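Local coordinates for endoglucanase (Thermotoga maritima, PDB 1VHO), which is probably a metal-dependent aminopeptidase of the M42 peptidase family, although it carries the name endoglucanase, at residues 31-41 with 49-57; 239-247 with 314-323. All coordinates share one frame; numbering follows the deposited sequence. Where two conformers were deposited one is given.

Contact 1. Residues 31-41 with 49-57; sequences IKSVIEPFVDE and SLIGYKKGK
The ring of Y53 is met at its edge, in plane, by CG of E41, 3.6 Å from Y53 CD2. The carboxylate of E41 stands almost perpendicular to that ring (88°). Over one ring face sits the backbone N of K55, and Y197 stacks on Y53 from strand 195-201. With CG between its backbone N and carbonyl carbon (chi1 48°), E41 keeps its chain against Y53 and bonds Y216 through OE2. Cutting E41 back to an alanine is likely to leave the Y216 hydroxyl without this acceptor and the edge of Y53 without its CG neighbour.

The backbones form a classic beta bulge: D40 N, at 2.7 Å, and E41 N both donate to Y53 O, while Y53 N returns a bond to E41 O. D40 OD1 also takes the N-H of K55 (2.8 Å) on its anti side, and a water joins it to K55 O. Farther back, I35 CD1 and L50 CD2 meet tip to tip at 3.9 Å; I31 and L50 slide past each other.

Residues 31-35, the end of helix 25-35, run nearly parallel to strand 50-54 (9°); I35, V34 and V39 touch helix 171-187, and strand 41-44 forms the edge of the mixed sheet.

Contact 2. Residues 239-247 with 314-323; sequences HIELGKGPV and MVDPRDVEEL
D319 accepts both hydrogen bonds that cross the contact, from G243 N and G245 N. It reaches from the first turn of helix 317-333 into the loop 239-247, at the turn E241 to K244 and the residue after it. OD2 accepts from G243 N at 2.8 Å on its syn side, and OD1 takes G245 N at 2.8 Å from above the carboxylate plane. The first bond is nearly straight (164°), the second more bent (137°). G243 has the positive phi of the third position of a type II turn, and its CA lies 3.3 Å from D316 OD2.

The ionic part lies within 314-323. R318 grips D316 side-on, NE to OD1 and NH2 to OD2, the latter at 2.6 Å, with the carboxylate at the guanidinium edge. D316 is also the helix N-cap: its CG, anti to the backbone N (chi1 -169°), lets OD1 accept R318 N as well.

Apolar contacts flank the polar centre. L242 CD1 meets CG of selenomethionine M314 at 3.6 Å, the two side chains crossing at about a right angle, and P246 CB lies 3.9 Å from L323 CB as those side chains slide past each other.

Chemically, a buried aspartate is answered by two main-chain N-H groups, with no basic side chain bridging the segments; its charge is probably eased by those dipoles, and the turn is thereby fixed against the helix start.

How the contacts relate
Both contacts are partly buried, yet they share no element and do not touch: their centres are 24 Å apart, their nearest atoms about 12 Å. Contact 1 is at an edge of the mixed sheet, by strand 41-44; contact 2 joins a loop leading into that sheet at strand 247-249 to helix 317-333 and to a strand of the small three-stranded sheet. Their polar chemistry differs in kind. Contact 1 is mostly main chain to main chain, with one carboxylate bond added, and two waters add bridges at F38 and K54, and at D40 and K55; in contact 2 a carboxylate takes both cross-segment bonds. In each, apolar side chains pack alongside the polar part.

Contact 1. Residues 31-41 with 49-57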
ATOM      1  N   ILE A  31      -6.253  -7.176  -7.974  1.00 16.71           N
ATOM      2  CA  ILE A  31      -6.794  -5.820  -8.229  1.00 18.70           C
ATOM      3  C   ILE A  31      -7.317  -5.736  -9.659  1.00 19.41           C
ATOM      4  O   ILE A  31      -8.395  -5.182  -9.860  1.00 20.70           O
ATOM      5  CB  ILE A  31      -5.720  -4.743  -8.002  1.00 19.13           C
ATOM      6  CG1 ILE A  31      -5.273  -4.791  -6.525  1.00 17.10           C
ATOM      7  CG2 ILE A  31      -6.183  -3.353  -8.413  1.00 16.32           C
ATOM      8  CD1 ILE A  31      -3.996  -3.986  -6.289  1.00 17.63           C
ATOM      9  N   LYS A  32      -6.590  -6.315 -10.611  1.00 19.27           N
ATOM     10  CA  LYS A  32      -7.064  -6.311 -12.003  1.00 22.34           C
ATOM     11  C   LYS A  32      -8.446  -6.909 -12.107  1.00 21.98           C
ATOM     12  O   LYS A  32      -9.372  -6.361 -12.746  1.00 21.41           O
ATOM     13  CB  LYS A  32      -6.064  -7.014 -12.920  1.00 25.45           C
ATOM     14  CG  LYS A  32      -6.505  -7.102 -14.366  1.00 32.21           C
ATOM     15  CD  LYS A  32      -5.432  -7.758 -15.237  1.00 37.65           C
ATOM     16  CE  LYS A  32      -5.898  -7.784 -16.702  1.00 42.57           C
ATOM     17  NZ  LYS A  32      -7.244  -8.435 -16.825  1.00 44.86           N
ATOM     18  N   SER A  33      -8.698  -8.029 -11.423  1.00 19.42           N
ATOM     19  CA  SER A  33     -10.014  -8.647 -11.473  1.00 20.71           C
ATOM     20  C   SER A  33     -11.113  -7.868 -10.789  1.00 22.00           C
ATOM     21  O   SER A  33     -12.293  -7.929 -11.269  1.00 21.05           O
ATOM     22  CB  SER A  33      -9.872 -10.070 -10.908  0.65 21.19           C
ATOM     23  OG  SER A  33     -11.025 -10.829 -11.086  0.65 22.55           O
ATOM     24  N   VAL A  34     -10.826  -7.184  -9.663  1.00 18.31           N
ATOM     25  CA  VAL A  34     -11.923  -6.473  -9.015  1.00 18.22           C
ATOM     26  C   VAL A  34     -12.192  -5.155  -9.768  1.00 17.07           C
ATOM     27  O   VAL A  34     -13.340  -4.676  -9.643  1.00 19.58           O
ATOM     28  CB  VAL A  34     -11.565  -6.170  -7.541  0.65 21.74           C
ATOM     29  CG1 VAL A  34     -12.633  -5.360  -6.838  0.65 18.23           C
ATOM     30  CG2 VAL A  34     -11.334  -7.489  -6.790  0.65 25.25           C
ATOM     31  N   ILE A  35     -11.230  -4.561 -10.430  1.00 16.03           N
ATOM     32  CA  ILE A  35     -11.512  -3.292 -11.121  1.00 17.63           C
ATOM     33  C   ILE A  35     -12.047  -3.462 -12.518  1.00 18.97           C
ATOM     34  O   ILE A  35     -12.585  -2.510 -13.123  1.00 18.48           O
ATOM     35  CB  ILE A  35     -10.311  -2.326 -11.155  1.00 17.53           C
ATOM     36  CG1 ILE A  35      -9.206  -2.833 -12.090  1.00 18.61           C
ATOM     37  CG2 ILE A  35      -9.850  -2.105  -9.728  1.00 18.40           C
ATOM     38  CD1 ILE A  35      -8.118  -1.790 -12.353  1.00 22.99           C
ATOM     39  N   GLU A  36     -11.921  -4.646 -13.096  1.00 17.02           N
ATOM     40  CA  GLU A  36     -12.409  -4.924 -14.442  1.00 20.65           C
ATOM     41  C   GLU A  36     -13.785  -4.424 -14.801  1.00 18.59           C
ATOM     42  O   GLU A  36     -14.012  -3.858 -15.874  1.00 20.01           O
ATOM     43  CB  GLU A  36     -12.457  -6.485 -14.649  1.00 21.85           C
ATOM     44  CG  GLU A  36     -11.217  -6.977 -15.271  1.00 26.80           C
ATOM     45  CD  GLU A  36     -11.339  -8.376 -15.899  1.00 29.21           C
ATOM     46  OE1 GLU A  36     -12.210  -9.166 -15.478  1.00 26.49           O
ATOM     47  OE2 GLU A  36     -10.471  -8.561 -16.789  1.00 31.85           O
ATOM     48  N   PRO A  37     -14.792  -4.633 -13.980  1.00 19.50           N
ATOM     49  CA  PRO A  37     -16.142  -4.177 -14.288  1.00 19.72           C
ATOM     50  C   PRO A  37     -16.304  -2.652 -14.256  1.00 20.88           C
ATOM     51  O   PRO A  37     -17.374  -2.130 -14.606  1.00 21.30           O
ATOM     52  CB  PRO A  37     -16.981  -4.750 -13.168  1.00 19.76           C
ATOM     53  CG  PRO A  37     -16.152  -5.875 -12.588  1.00 18.43           C
ATOM     54  CD  PRO A  37     -14.754  -5.403 -12.719  1.00 18.98           C
ATOM     55  N   PHE A  38     -15.283  -1.926 -13.827  1.00 21.09           N
ATOM     56  CA  PHE A  38     -15.371  -0.482 -13.641  1.00 21.08           C
ATOM     57  C   PHE A  38     -14.423   0.332 -14.470  1.00 21.41           C
ATOM     58  O   PHE A  38     -14.273   1.570 -14.267  1.00 21.89           O
ATOM     59  CB  PHE A  38     -15.118  -0.230 -12.127  1.00 17.96           C
ATOM     60  CG  PHE A  38     -16.027  -1.044 -11.237  1.00 20.12           C
ATOM     61  CD1 PHE A  38     -17.395  -0.892 -11.286  1.00 18.70           C
ATOM     62  CD2 PHE A  38     -15.496  -1.950 -10.332  1.00 21.93           C
ATOM     63  CE1 PHE A  38     -18.246  -1.607 -10.459  1.00 22.58           C
ATOM     64  CE2 PHE A  38     -16.325  -2.693  -9.501  1.00 24.53           C
ATOM     65  CZ  PHE A  38     -17.712  -2.544  -9.583  1.00 24.97           C
ATOM     66  N   VAL A  39     -13.642  -0.290 -15.345  1.00 19.95           N
ATOM     67  CA  VAL A  39     -12.731   0.441 -16.194  1.00 21.90           C
ATOM     68  C   VAL A  39     -12.986   0.157 -17.688  1.00 24.14           C
ATOM     69  O   VAL A  39     -13.529  -0.885 -18.045  1.00 23.72           O
ATOM     70  CB  VAL A  39     -11.240   0.142 -15.934  1.00 22.67           C
ATOM     71  CG1 VAL A  39     -10.842   0.514 -14.513  1.00 22.59           C
ATOM     72  CG2 VAL A  39     -10.849  -1.318 -16.192  1.00 21.18           C
ATOM     73  N   ASP A  40     -12.564   1.111 -18.522  1.00 25.78           N
ATOM     74  CA  ASP A  40     -12.672   0.882 -19.978  1.00 27.13           C
ATOM     75  C   ASP A  40     -11.547  -0.077 -20.353  1.00 28.29           C
ATOM     76  O   ASP A  40     -11.711  -0.896 -21.258  1.00 28.06           O
ATOM     77  CB  ASP A  40     -12.532   2.208 -20.738  1.00 26.48           C
ATOM     78  CG  ASP A  40     -13.841   2.958 -20.523  1.00 32.38           C
ATOM     79  OD1 ASP A  40     -13.889   3.938 -19.790  1.00 30.54           O
ATOM     80  OD2 ASP A  40     -14.850   2.476 -21.081  1.00 36.77           O
ATOM     81  N   GLU A  41     -10.394   0.071 -19.700  1.00 26.28           N
ATOM     82  CA  GLU A  41      -9.275  -0.822 -19.942  1.00 27.99           C
ATOM     83  C   GLU A  41      -8.288  -0.819 -18.779  1.00 28.68           C
ATOM     84  O   GLU A  41      -8.326   0.070 -17.921  1.00 25.59           O
ATOM     85  CB  GLU A  41      -8.502  -0.515 -21.219  1.00 32.60           C
ATOM     86  CG  GLU A  41      -8.110   0.914 -21.441  1.00 38.41           C
ATOM     87  CD  GLU A  41      -7.453   1.170 -22.795  1.00 42.95           C
ATOM     88  OE1 GLU A  41      -8.171   1.492 -23.763  1.00 43.28           O
ATOM     89  OE2 GLU A  41      -6.219   1.069 -22.878  1.00 41.01           O
ATOM     90  N   SER A  49       3.284  -3.104 -12.983  1.00 23.59           N
ATOM     91  CA  SER A  49       2.331  -2.136 -12.400  1.00 24.36           C
ATOM     92  C   SER A  49       1.036  -2.223 -13.180  1.00 24.94           C
ATOM     93  O   SER A  49       1.037  -2.713 -14.343  1.00 28.09           O
ATOM     94  CB  SER A  49       2.854  -0.719 -12.401  1.00 20.46           C
ATOM     95  OG  SER A  49       3.969  -0.507 -11.547  1.00 21.75           O
ATOM     96  N   LEU A  50      -0.087  -1.840 -12.595  1.00 22.08           N
ATOM     97  CA  LEU A  50      -1.359  -1.902 -13.257  1.00 23.00           C
ATOM     98  C   LEU A  50      -1.989  -0.503 -13.346  1.00 24.17           C
ATOM     99  O   LEU A  50      -1.974   0.228 -12.345  1.00 23.07           O
ATOM    100  CB  LEU A  50      -2.301  -2.860 -12.500  1.00 21.61           C
ATOM    101  CG  LEU A  50      -3.731  -2.967 -13.015  1.00 21.13           C
ATOM    102  CD1 LEU A  50      -3.810  -3.853 -14.259  1.00 26.12           C
ATOM    103  CD2 LEU A  50      -4.662  -3.542 -11.942  1.00 22.67           C
ATOM    104  N   ILE A  51      -2.431  -0.106 -14.523  1.00 23.20           N
ATOM    105  CA  ILE A  51      -3.083   1.208 -14.704  1.00 23.65           C
ATOM    106  C   ILE A  51      -4.502   1.001 -15.189  1.00 24.14           C
ATOM    107  O   ILE A  51      -4.716   0.369 -16.249  1.00 27.97           O
ATOM    108  CB  ILE A  51      -2.327   2.158 -15.657  1.00 22.66           C
ATOM    109  CG1 ILE A  51      -0.991   2.576 -15.064  1.00 22.24           C
ATOM    110  CG2 ILE A  51      -3.194   3.435 -15.901  1.00 21.76           C
ATOM    111  CD1 ILE A  51       0.147   1.566 -15.156  1.00 27.80           C
ATOM    112  N   GLY A  52      -5.501   1.396 -14.398  1.00 23.49           N
ATOM    113  CA  GLY A  52      -6.912   1.228 -14.818  1.00 20.95           C
ATOM    114  C   GLY A  52      -7.283   2.518 -15.577  1.00 23.67           C
ATOM    115  O   GLY A  52      -6.947   3.604 -15.029  1.00 25.04           O
ATOM    116  N   TYR A  53      -7.965   2.429 -16.691  1.00 20.73           N
ATOM    117  CA  TYR A  53      -8.338   3.652 -17.430  1.00 23.69           C
ATOM    118  C   TYR A  53      -9.843   3.777 -17.564  1.00 22.94           C
ATOM    119  O   TYR A  53     -10.531   2.851 -18.020  1.00 22.44           O
ATOM    120  CB  TYR A  53      -7.669   3.672 -18.805  1.00 24.25           C
ATOM    121  CG  TYR A  53      -8.184   4.753 -19.732  1.00 29.59           C
ATOM    122  CD1 TYR A  53      -8.083   6.085 -19.365  1.00 30.44           C
ATOM    123  CD2 TYR A  53      -8.785   4.460 -20.948  1.00 34.01           C
ATOM    124  CE1 TYR A  53      -8.531   7.098 -20.182  1.00 33.53           C
ATOM    125  CE2 TYR A  53      -9.237   5.474 -21.793  1.00 35.76           C
ATOM    126  CZ  TYR A  53      -9.097   6.784 -21.397  1.00 36.70           C
ATOM    127  OH  TYR A  53      -9.544   7.826 -22.184  1.00 39.66           O
ATOM    128  N   LYS A  54     -10.363   4.896 -17.065  1.00 22.19           N
ATOM    129  CA  LYS A  54     -11.818   5.129 -17.121  1.00 23.16           C
ATOM    130  C   LYS A  54     -12.051   6.450 -17.868  1.00 25.33           C
ATOM    131  O   LYS A  54     -11.651   7.540 -17.425  1.00 23.31           O
ATOM    132  CB  LYS A  54     -12.426   5.124 -15.735  1.00 23.87           C
ATOM    133  CG  LYS A  54     -13.896   5.456 -15.634  1.00 24.42           C
ATOM    134  CD  LYS A  54     -14.784   4.481 -16.380  1.00 27.22           C
ATOM    135  CE  LYS A  54     -16.209   5.050 -16.496  1.00 27.46           C
ATOM    136  NZ  LYS A  54     -16.760   5.378 -15.168  1.00 27.58           N
ATOM    137  N   LYS A  55     -12.581   6.307 -19.083  1.00 23.37           N
ATOM    138  CA  LYS A  55     -12.818   7.484 -19.926  1.00 25.75           C
ATOM    139  C   LYS A  55     -13.935   8.349 -19.384  1.00 24.42           C
ATOM    140  O   LYS A  55     -14.928   7.853 -18.852  1.00 25.18           O
ATOM    141  CB  LYS A  55     -13.167   7.024 -21.361  1.00 31.82           C
ATOM    142  CG  LYS A  55     -13.619   8.147 -22.276  1.00 36.95           C
ATOM    143  CD  LYS A  55     -13.845   7.701 -23.707  1.00 42.40           C
ATOM    144  CE  LYS A  55     -12.827   8.312 -24.662  1.00 45.54           C
ATOM    145  NZ  LYS A  55     -13.199   8.014 -26.088  1.00 48.56           N
ATOM    146  N   GLY A  56     -13.726   9.649 -19.459  1.00 26.52           N
ATOM    147  CA  GLY A  56     -14.747  10.615 -19.014  1.00 29.46           C
ATOM    148  C   GLY A  56     -15.187  11.374 -20.287  1.00 31.85           C
ATOM    149  O   GLY A  56     -15.326  10.739 -21.342  1.00 32.57           O
ATOM    150  N   LYS A  57     -15.340  12.685 -20.204  1.00 33.85           N
ATOM    151  CA  LYS A  57     -15.765  13.445 -21.401  1.00 35.41           C
ATOM    152  C   LYS A  57     -14.580  14.064 -22.111  1.00 36.88           C
ATOM    153  O   LYS A  57     -14.747  14.854 -23.053  1.00 38.92           O
ATOM    154  CB  LYS A  57     -16.770  14.510 -21.023  1.00 36.86           C
ATOM    155  CG  LYS A  57     -18.103  14.000 -20.467  1.00 40.67           C
ATOM    156  CD  LYS A  57     -18.943  15.236 -20.132  1.00 45.05           C
ATOM    157  CE  LYS A  57     -20.422  14.994 -20.282  1.00 49.50           C
ATOM    158  NZ  LYS A  57     -21.122  15.112 -18.968  1.00 51.37           N
TER
HETATM  159  O   HOH W   1     -15.869   3.423 -13.184  1.00 27.89           O
HETATM  160  O   HOH W   2     -16.060   5.536 -19.591  1.00 30.91           O

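Contact 2. Residues 239-247 with 314-323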
ATOM      1  N   HIS A 239      -2.393  14.836  16.273  1.00 25.80           N
ATOM      2  CA  HIS A 239      -3.811  15.106  16.347  1.00 24.23           C
ATOM      3  C   HIS A 239      -4.630  14.217  15.403  1.00 24.23           C
ATOM      4  O   HIS A 239      -5.865  14.204  15.459  1.00 24.67           O
ATOM      5  CB  HIS A 239      -4.070  16.593  16.046  1.00 28.16           C
ATOM      6  CG  HIS A 239      -3.642  17.000  14.663  1.00 28.10           C
ATOM      7  ND1 HIS A 239      -2.357  17.289  14.302  1.00 32.68           N
ATOM      8  CD2 HIS A 239      -4.382  17.080  13.532  1.00 29.48           C
ATOM      9  CE1 HIS A 239      -2.307  17.527  12.992  1.00 30.89           C
ATOM     10  NE2 HIS A 239      -3.520  17.430  12.512  1.00 30.27           N
ATOM     11  N   ILE A 240      -3.983  13.427  14.571  1.00 20.38           N
ATOM     12  CA  ILE A 240      -4.747  12.570  13.646  1.00 21.75           C
ATOM     13  C   ILE A 240      -5.428  11.437  14.361  1.00 20.04           C
ATOM     14  O   ILE A 240      -4.840  10.758  15.219  1.00 18.96           O
ATOM     15  CB  ILE A 240      -3.811  12.029  12.534  1.00 23.49           C
ATOM     16  CG1 ILE A 240      -3.198  13.193  11.736  1.00 24.56           C
ATOM     17  CG2 ILE A 240      -4.577  11.073  11.620  1.00 21.08           C
ATOM     18  CD1 ILE A 240      -4.185  14.085  11.040  1.00 27.39           C
ATOM     19  N   GLU A 241      -6.683  11.144  13.989  1.00 18.25           N
ATOM     20  CA  GLU A 241      -7.439  10.059  14.571  1.00 22.11           C
ATOM     21  C   GLU A 241      -8.089   9.187  13.470  1.00 21.23           C
ATOM     22  O   GLU A 241      -8.503   9.737  12.444  1.00 20.22           O
ATOM     23  CB  GLU A 241      -8.616  10.561  15.429  1.00 24.85           C
ATOM     24  CG  GLU A 241      -8.247  11.472  16.594  1.00 31.80           C
ATOM     25  CD  GLU A 241      -9.475  11.842  17.406  1.00 38.52           C
ATOM     26  OE1 GLU A 241     -10.269  10.956  17.790  1.00 41.92           O
ATOM     27  OE2 GLU A 241      -9.706  13.047  17.641  1.00 46.54           O
ATOM     28  N   LEU A 242      -8.159   7.888  13.740  1.00 21.08           N
ATOM     29  CA  LEU A 242      -8.850   7.013  12.776  1.00 19.37           C
ATOM     30  C   LEU A 242     -10.332   7.431  12.781  1.00 19.47           C
ATOM     31  O   LEU A 242     -10.865   7.675  13.875  1.00 16.92           O
ATOM     32  CB  LEU A 242      -8.837   5.563  13.286  1.00 18.22           C
ATOM     33  CG  LEU A 242      -7.449   4.915  13.445  1.00 24.69           C
ATOM     34  CD1 LEU A 242      -7.554   3.379  13.488  1.00 23.92           C
ATOM     35  CD2 LEU A 242      -6.551   5.305  12.293  1.00 20.27           C
ATOM     36  N   GLY A 243     -10.999   7.431  11.637  1.00 19.97           N
ATOM     37  CA  GLY A 243     -12.401   7.785  11.616  1.00 20.29           C
ATOM     38  C   GLY A 243     -12.704   9.263  11.456  1.00 21.71           C
ATOM     39  O   GLY A 243     -13.908   9.567  11.228  1.00 19.73           O
ATOM     40  N   LYS A 244     -11.723  10.164  11.530  1.00 17.65           N
ATOM     41  CA  LYS A 244     -12.025  11.585  11.344  1.00 20.20           C
ATOM     42  C   LYS A 244     -11.771  12.028   9.910  1.00 18.94           C
ATOM     43  O   LYS A 244     -11.753  13.242   9.620  1.00 18.91           O
ATOM     44  CB  LYS A 244     -11.271  12.515  12.297  1.00 21.95           C
ATOM     45  CG  LYS A 244     -11.588  12.343  13.756  1.00 29.75           C
ATOM     46  CD  LYS A 244     -12.929  12.831  14.197  1.00 40.09           C
ATOM     47  CE  LYS A 244     -12.972  12.982  15.729  1.00 44.60           C
ATOM     48  NZ  LYS A 244     -11.716  13.624  16.233  1.00 48.65           N
ATOM     49  N   GLY A 245     -11.535  11.070   8.988  1.00 17.15           N
ATOM     50  CA  GLY A 245     -11.358  11.409   7.579  1.00 16.27           C
ATOM     51  C   GLY A 245      -9.958  11.360   7.017  1.00 17.80           C
ATOM     52  O   GLY A 245      -8.925  11.288   7.723  1.00 17.77           O
ATOM     53  N   PRO A 246      -9.856  11.424   5.682  1.00 17.95           N
ATOM     54  CA  PRO A 246      -8.609  11.429   4.972  1.00 17.32           C
ATOM     55  C   PRO A 246      -7.840  12.715   5.326  1.00 17.22           C
ATOM     56  O   PRO A 246      -8.441  13.726   5.742  1.00 15.79           O
ATOM     57  CB  PRO A 246      -8.941  11.345   3.508  1.00 19.49           C
ATOM     58  CG  PRO A 246     -10.362  11.786   3.402  1.00 19.00           C
ATOM     59  CD  PRO A 246     -11.013  11.503   4.730  1.00 18.60           C
ATOM     60  N   VAL A 247      -6.536  12.575   5.256  1.00 15.88           N
ATOM     61  CA  VAL A 247      -5.634  13.639   5.682  1.00 17.09           C
ATOM     62  C   VAL A 247      -4.969  14.353   4.524  1.00 16.49           C
ATOM     63  O   VAL A 247      -4.194  13.809   3.722  1.00 16.36           O
ATOM     64  CB  VAL A 247      -4.522  13.050   6.584  1.00 16.39           C
ATOM     65  CG1 VAL A 247      -3.689  14.197   7.187  1.00 15.97           C
ATOM     66  CG2 VAL A 247      -5.103  12.169   7.686  1.00 15.43           C
HETATM   67  N   MSE A 314      -3.676  -0.758  11.707  1.00 14.94           N
HETATM   68  CA  MSE A 314      -5.129  -0.639  11.851  1.00 15.20           C
HETATM   69  C   MSE A 314      -5.657   0.565  11.091  1.00 14.99           C
HETATM   70  O   MSE A 314      -5.043   1.641  11.145  1.00 17.24           O
HETATM   71  CB  MSE A 314      -5.425  -0.419  13.369  1.00 16.19           C
HETATM   72  CG  MSE A 314      -6.943  -0.209  13.594  1.00 22.48           C
HETATM   73 SE   MSE A 314      -7.249   0.206  15.460  1.00 42.27          SE
HETATM   74  CE  MSE A 314      -6.971  -1.519  16.235  1.00 29.87           C
ATOM     75  N   VAL A 315      -6.689   0.368  10.288  1.00 14.41           N
ATOM     76  CA  VAL A 315      -7.284   1.488   9.544  1.00 14.69           C
ATOM     77  C   VAL A 315      -8.814   1.442   9.789  1.00 15.76           C
ATOM     78  O   VAL A 315      -9.372   0.390  10.171  1.00 17.09           O
ATOM     79  CB  VAL A 315      -7.066   1.421   8.032  1.00 19.89           C
ATOM     80  CG1 VAL A 315      -5.560   1.546   7.705  1.00 23.82           C
ATOM     81  CG2 VAL A 315      -7.626   0.120   7.454  1.00 18.86           C
ATOM     82  N   ASP A 316      -9.444   2.590   9.543  1.00 14.79           N
ATOM     83  CA  ASP A 316     -10.903   2.665   9.641  1.00 15.20           C
ATOM     84  C   ASP A 316     -11.461   2.611   8.238  1.00 14.82           C
ATOM     85  O   ASP A 316     -11.222   3.523   7.427  1.00 16.79           O
ATOM     86  CB  ASP A 316     -11.260   4.048  10.285  1.00 17.74           C
ATOM     87  CG  ASP A 316     -12.730   4.096  10.664  1.00 20.39           C
ATOM     88  OD1 ASP A 316     -13.556   3.641   9.840  1.00 17.37           O
ATOM     89  OD2 ASP A 316     -13.057   4.513  11.799  1.00 21.05           O
ATOM     90  N   PRO A 317     -12.249   1.609   7.842  1.00 16.47           N
ATOM     91  CA  PRO A 317     -12.813   1.506   6.519  1.00 16.30           C
ATOM     92  C   PRO A 317     -13.634   2.704   6.107  1.00 18.09           C
ATOM     93  O   PRO A 317     -13.733   2.975   4.898  1.00 16.00           O
ATOM     94  CB  PRO A 317     -13.622   0.211   6.512  1.00 18.93           C
ATOM     95  CG  PRO A 317     -13.235  -0.512   7.744  1.00 19.50           C
ATOM     96  CD  PRO A 317     -12.639   0.469   8.729  1.00 17.45           C
ATOM     97  N   ARG A 318     -14.192   3.468   7.083  1.00 17.02           N
ATOM     98  CA  ARG A 318     -14.938   4.664   6.677  1.00 18.36           C
ATOM     99  C   ARG A 318     -14.018   5.730   6.112  1.00 16.70           C
ATOM    100  O   ARG A 318     -14.467   6.513   5.245  1.00 16.09           O
ATOM    101  CB  ARG A 318     -15.730   5.255   7.850  1.00 23.15           C
ATOM    102  CG  ARG A 318     -16.769   4.317   8.456  1.00 31.17           C
ATOM    103  CD  ARG A 318     -17.295   4.960   9.747  1.00 36.85           C
ATOM    104  NE  ARG A 318     -16.200   4.985  10.742  1.00 40.78           N
ATOM    105  CZ  ARG A 318     -16.285   5.583  11.912  1.00 40.44           C
ATOM    106  NH1 ARG A 318     -17.424   6.219  12.246  1.00 44.19           N
ATOM    107  NH2 ARG A 318     -15.289   5.574  12.753  1.00 41.37           N
ATOM    108  N   ASP A 319     -12.769   5.875   6.608  1.00 15.64           N
ATOM    109  CA  ASP A 319     -11.865   6.857   6.046  1.00 15.15           C
ATOM    110  C   ASP A 319     -11.544   6.475   4.599  1.00 15.92           C
ATOM    111  O   ASP A 319     -11.331   7.315   3.703  1.00 13.87           O
ATOM    112  CB  ASP A 319     -10.516   6.908   6.829  1.00 13.30           C
ATOM    113  CG  ASP A 319     -10.685   7.527   8.207  1.00 18.19           C
ATOM    114  OD1 ASP A 319     -11.616   8.371   8.430  1.00 16.80           O
ATOM    115  OD2 ASP A 319      -9.885   7.160   9.087  1.00 17.90           O
ATOM    116  N   VAL A 320     -11.390   5.139   4.396  1.00 14.15           N
ATOM    117  CA  VAL A 320     -11.111   4.635   3.055  1.00 15.15           C
ATOM    118  C   VAL A 320     -12.233   4.963   2.092  1.00 16.90           C
ATOM    119  O   VAL A 320     -12.028   5.413   0.948  1.00 13.85           O
ATOM    120  CB  VAL A 320     -10.812   3.109   3.125  1.00 16.69           C
ATOM    121  CG1 VAL A 320     -10.805   2.481   1.730  1.00 14.27           C
ATOM    122  CG2 VAL A 320      -9.417   2.942   3.753  1.00 15.57           C
ATOM    123  N   GLU A 321     -13.480   4.658   2.503  1.00 17.64           N
ATOM    124  CA  GLU A 321     -14.615   4.946   1.628  1.00 19.97           C
ATOM    125  C   GLU A 321     -14.814   6.433   1.394  1.00 19.37           C
ATOM    126  O   GLU A 321     -15.148   6.823   0.285  1.00 19.91           O
ATOM    127  CB  GLU A 321     -15.928   4.441   2.267  1.00 27.05           C
ATOM    128  CG  GLU A 321     -15.875   3.021   2.730  1.00 36.00           C
ATOM    129  CD  GLU A 321     -17.257   2.498   3.144  1.00 37.59           C
ATOM    130  OE1 GLU A 321     -17.836   3.067   4.092  1.00 39.83           O
ATOM    131  OE2 GLU A 321     -17.672   1.545   2.477  1.00 34.96           O
ATOM    132  N   GLU A 322     -14.707   7.252   2.467  1.00 16.63           N
ATOM    133  CA  GLU A 322     -14.875   8.697   2.278  1.00 17.31           C
ATOM    134  C   GLU A 322     -13.809   9.270   1.374  1.00 16.24           C
ATOM    135  O   GLU A 322     -14.105  10.143   0.564  1.00 13.96           O
ATOM    136  CB  GLU A 322     -14.944   9.464   3.614  1.00 19.14           C
ATOM    137  CG  GLU A 322     -16.267   9.167   4.350  1.00 20.90           C
ATOM    138  CD  GLU A 322     -17.458   9.817   3.648  1.00 25.03           C
ATOM    139  OE1 GLU A 322     -18.098   9.174   2.796  1.00 25.07           O
ATOM    140  OE2 GLU A 322     -17.751  11.004   3.870  1.00 26.14           O
ATOM    141  N   LEU A 323     -12.554   8.777   1.447  1.00 15.47           N
ATOM    142  CA  LEU A 323     -11.545   9.268   0.506  1.00 14.23           C
ATOM    143  C   LEU A 323     -11.954   8.913  -0.912  1.00 16.54           C
ATOM    144  O   LEU A 323     -11.797   9.689  -1.880  1.00 14.42           O
ATOM    145  CB  LEU A 323     -10.143   8.738   0.879  1.00 14.30           C
ATOM    146  CG  LEU A 323      -9.018   9.195  -0.056  1.00 17.58           C
ATOM    147  CD1 LEU A 323      -9.126  10.706  -0.348  1.00 18.94           C
ATOM    148  CD2 LEU A 323      -7.624   8.899   0.482  1.00 16.01           C
TER